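Local coordinates for protein probable porin (Pseudomonas aeruginosa, PDB 4FSO) that forms an outer-membrane beta-barrel and probably serves as a porin through which small solutes cross the membrane, at residues Phe307-Pro310 against Glu311-Ser314; Phe385-Ser388 against Ala389-Asp393. All blocks are in the same frame, centred on the assembly; numbering follows the deposited sequence.

Contact 1. Residues Phe307-Pro310 against Glu311-Ser314; sequences FANP and EERS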
# COMPACT_ATOMS: atom_id res chain seq x y z
N PHE A 307 -1.96 -6.90 11.56
CA PHE A 307 -3.12 -7.42 12.29
C PHE A 307 -3.97 -8.37 11.45
O PHE A 307 -5.19 -8.39 11.54
CB PHE A 307 -3.93 -6.28 12.90
CG PHE A 307 -3.15 -5.52 13.91
CD1 PHE A 307 -2.34 -4.46 13.52
CD2 PHE A 307 -3.19 -5.90 15.25
CE1 PHE A 307 -1.60 -3.78 14.45
CE2 PHE A 307 -2.46 -5.22 16.21
CZ PHE A 307 -1.66 -4.15 15.80
N ALA A 308 -3.30 -9.18 10.66
CA ALA A 308 -3.96 -10.00 9.68
C ALA A 308 -3.58 -11.45 9.90
O ALA A 308 -3.63 -12.25 8.98
CB ALA A 308 -3.57 -9.54 8.28
N ASN A 309 -3.18 -11.77 11.13
CA ASN A 309 -2.92 -13.14 11.58
C ASN A 309 -4.21 -13.96 11.69
O ASN A 309 -5.29 -13.39 11.68
CB ASN A 309 -2.24 -13.09 12.92
CG ASN A 309 -0.82 -12.64 12.81
OD1 ASN A 309 0.03 -13.36 12.27
ND2 ASN A 309 -0.53 -11.45 13.33
N PRO A 310 -4.11 -15.30 11.79
CA PRO A 310 -5.36 -16.04 11.59
C PRO A 310 -6.41 -15.76 12.66
O PRO A 310 -6.10 -15.77 13.86
CB PRO A 310 -4.91 -17.52 11.60
CG PRO A 310 -3.48 -17.49 11.31
CD PRO A 310 -2.97 -16.23 11.97
N GLU A 311 -7.63 -15.49 12.22
CA GLU A 311 -8.77 -15.34 13.12
C GLU A 311 -8.65 -14.14 14.04
O GLU A 311 -9.34 -14.04 15.05
CB GLU A 311 -9.01 -16.62 13.94
CG GLU A 311 -10.20 -17.41 13.43
CD GLU A 311 -10.03 -18.89 13.66
OE1 GLU A 311 -8.99 -19.28 14.22
OE2 GLU A 311 -10.93 -19.67 13.28
N GLU A 312 -7.77 -13.22 13.66
CA GLU A 312 -7.47 -12.06 14.47
C GLU A 312 -8.58 -11.00 14.40
O GLU A 312 -9.17 -10.77 13.34
CB GLU A 312 -6.10 -11.50 14.07
CG GLU A 312 -5.75 -10.13 14.64
CD GLU A 312 -4.23 -9.88 14.71
OE1 GLU A 312 -3.49 -10.38 13.84
OE2 GLU A 312 -3.78 -9.19 15.66
N ARG A 313 -8.89 -10.39 15.53
CA ARG A 313 -9.77 -9.23 15.54
C ARG A 313 -9.04 -8.09 16.19
O ARG A 313 -8.30 -8.28 17.17
CB ARG A 313 -11.02 -9.53 16.35
CG ARG A 313 -11.41 -10.97 16.28
CD ARG A 313 -12.55 -11.22 17.17
NE ARG A 313 -13.15 -12.50 16.86
CZ ARG A 313 -14.15 -13.03 17.54
NH1 ARG A 313 -14.66 -12.36 18.58
NH2 ARG A 313 -14.63 -14.21 17.18
N SER A 314 -9.26 -6.90 15.65
CA SER A 314 -8.56 -5.72 16.12
C SER A 314 -9.41 -4.47 15.97
O SER A 314 -10.34 -4.41 15.15
CB SER A 314 -7.21 -5.56 15.39
OG SER A 314 -7.35 -5.60 13.97
O HOH W 1 -7.60 -7.99 12.93

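Contact 2. Residues Phe385-Ser388 against Ala389-Asp393; sequences FERS and ARDVD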
# COMPACT_ATOMS: atom_id res chain seq x y z
N PHE A 385 3.13 -13.32 22.47
CA PHE A 385 3.63 -14.55 21.84
C PHE A 385 4.93 -14.26 21.07
O PHE A 385 4.98 -13.31 20.30
CB PHE A 385 2.59 -15.17 20.87
CG PHE A 385 2.07 -14.20 19.84
CD1 PHE A 385 2.60 -14.15 18.57
CD2 PHE A 385 1.07 -13.29 20.17
CE1 PHE A 385 2.15 -13.23 17.64
CE2 PHE A 385 0.61 -12.37 19.25
CZ PHE A 385 1.16 -12.34 17.98
N GLU A 386 5.97 -15.08 21.29
CA GLU A 386 7.27 -14.88 20.64
C GLU A 386 7.81 -13.46 20.86
O GLU A 386 8.21 -12.79 19.92
CB GLU A 386 7.16 -15.12 19.13
CG GLU A 386 7.74 -16.42 18.63
CD GLU A 386 6.67 -17.35 18.12
OE1 GLU A 386 6.68 -17.65 16.91
OE2 GLU A 386 5.82 -17.76 18.94
N ARG A 387 7.80 -13.02 22.11
CA ARG A 387 8.06 -11.63 22.44
C ARG A 387 9.41 -11.12 21.91
O ARG A 387 9.45 -10.10 21.20
CB ARG A 387 7.96 -11.40 23.95
CG ARG A 387 6.54 -11.48 24.51
CD ARG A 387 6.58 -11.58 26.02
NE ARG A 387 5.26 -11.56 26.65
CZ ARG A 387 4.49 -12.64 26.84
NH1 ARG A 387 4.90 -13.84 26.45
NH2 ARG A 387 3.31 -12.50 27.43
N SER A 388 10.48 -11.84 22.25
CA SER A 388 11.84 -11.49 21.84
C SER A 388 11.93 -11.34 20.32
O SER A 388 12.46 -10.34 19.80
CB SER A 388 12.86 -12.52 22.32
OG SER A 388 12.88 -12.62 23.74
N ALA A 389 11.38 -12.31 19.62
CA ALA A 389 11.44 -12.32 18.17
C ALA A 389 10.65 -11.19 17.49
O ALA A 389 11.07 -10.69 16.45
CB ALA A 389 11.02 -13.69 17.64
N ARG A 390 9.53 -10.76 18.05
CA ARG A 390 8.76 -9.76 17.30
C ARG A 390 8.38 -8.45 17.96
O ARG A 390 7.84 -7.58 17.27
CB ARG A 390 7.56 -10.38 16.59
CG ARG A 390 6.77 -11.31 17.40
CD ARG A 390 6.69 -12.64 16.70
NE ARG A 390 5.64 -12.71 15.69
CZ ARG A 390 5.16 -13.87 15.22
NH1 ARG A 390 5.64 -15.02 15.69
NH2 ARG A 390 4.20 -13.88 14.30
N ASP A 391 8.67 -8.28 19.24
CA ASP A 391 8.58 -6.93 19.82
C ASP A 391 9.57 -5.94 19.16
O ASP A 391 10.72 -6.29 18.91
CB ASP A 391 8.82 -6.99 21.32
CG ASP A 391 7.67 -7.64 22.06
OD1 ASP A 391 6.73 -8.14 21.41
OD2 ASP A 391 7.73 -7.65 23.30
N VAL A 392 9.12 -4.73 18.85
CA VAL A 392 10.03 -3.70 18.33
C VAL A 392 9.69 -2.29 18.71
O VAL A 392 8.52 -1.91 18.78
CB VAL A 392 10.10 -3.64 16.77
CG1 VAL A 392 11.47 -4.08 16.26
CG2 VAL A 392 8.96 -4.38 16.11
N ASP A 393 10.72 -1.48 18.91
CA ASP A 393 10.55 -0.05 18.77
C ASP A 393 11.25 0.35 17.49
O ASP A 393 12.37 -0.08 17.23
CB ASP A 393 11.14 0.70 19.96
CG ASP A 393 10.18 0.81 21.11
OD1 ASP A 393 9.83 -0.24 21.70
OD2 ASP A 393 9.77 1.95 21.43

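Contact 1. Residues Phe307-Pro310 against Glu311-Ser314
Glu312 folds its side chain back over the loop residues before it, from Asn309 to Phe307. Its CB lies 3.2 Å from the carbonyl oxygen Asn309 O. With CG anti to the backbone N (chi1 169°), the chain runs out extended; CG passes 3.6 Å from Phe307 O, and CD reaches the backbone of Phe307. At the tip the two oxygens part company. OE1 accepts two bonds from Asn309: the backbone N, at 3.1 Å, comes to the anti lone pair, while ND2, at 3.2 Å, arrives on the syn side, OE1 lying close to the amide plane. These bonds limit rotation of the carboxylate. The turn itself is a type II beta turn from Asn309 to Glu312, closed by Glu312 N donating to Asn309 O, and it delivers the chain into strand 313-322 of the barrel wall. OE2 points the other way, 3.4 Å from CD2 of the Phe307 ring, with ring and carboxylate planes 59° apart. It lies near the like-charged Glu353; a calcium ion about 4 Å from the Asn309 side chain may ease this. Past the turn, Ser314 OG sits 3.6 Å from Phe307 CB and is hydrogen-bonded to Asn300.

Contact 2. Residues Phe385-Ser388 against Ala389-Asp393
Phe385 and Glu386 approach the guanidinium of Arg390 from different directions, one over its face and the other at its edge. The Phe385 ring stands nearly upright on the flat group, the two planes 75° apart, and presents its rim: CE1 lies over the centre of the guanidinium, 3.9 Å from Arg390 CZ. The charge therefore meets ring C-H rather than the pi face. Glu386 comes in near the guanidinium plane, where its OE1 forms a salt bridge of 3.1 Å with Arg390 NH1. Its carboxylate is turned steeply against the guanidinium, so a single oxygen makes the contact instead of a flat two-pronged pair. Arg390 gets there by bending twice, at chi2 and again at chi3 (-83°), which carries CD to within 3.5 Å of Glu386 CB.

Beneath these side chains runs a single helical turn, 387-390, with Glu386 at its N-cap. Arg390 N donates to Glu386 O over 3.1 Å, and Asp391 N to Arg387 O over 2.8 Å. Asp391 then leaves helical geometry, and the chain enters strand 392-404. The Arg387 and Asp391 side chains run alongside each other without their charged ends meeting: Arg387 CB is 3.8 Å from Asp391 OD2. Asp391 OD1 instead accepts a hydrogen bond from the backbone N of Thr383, on the preceding strand, and so ties the turn to the strand before it.

The positive charge of Arg390 is thus probably partly balanced by Glu386, while the edge of Phe385 rests on one face; because the pair lies on a solvent-accessible turn, the salt bridge is probably only modestly stabilising.

In the fold
Contact 1 precedes contact 2 along the chain, and each leads into a strand of the antiparallel barrel: 307-314 opens strand 313-322 after a long loop, and 385-393 joins strand 373-383 to strand 392-404. Their centres are about 17 Å apart and their nearest atoms about 5 Å, without touching. Strands 331-344 and 350-363 lie between those of the two contacts in the pairing order. By the usual topology of OprD-type porins, with the C-terminal strand ending at the periplasmic side, both would belong to the extracellular connections. Contact 1 is partly buried, contact 2 a surface turn. Val392 touches Val304 in the loop leading to contact 1, so the two connections meet at one end of the barrel.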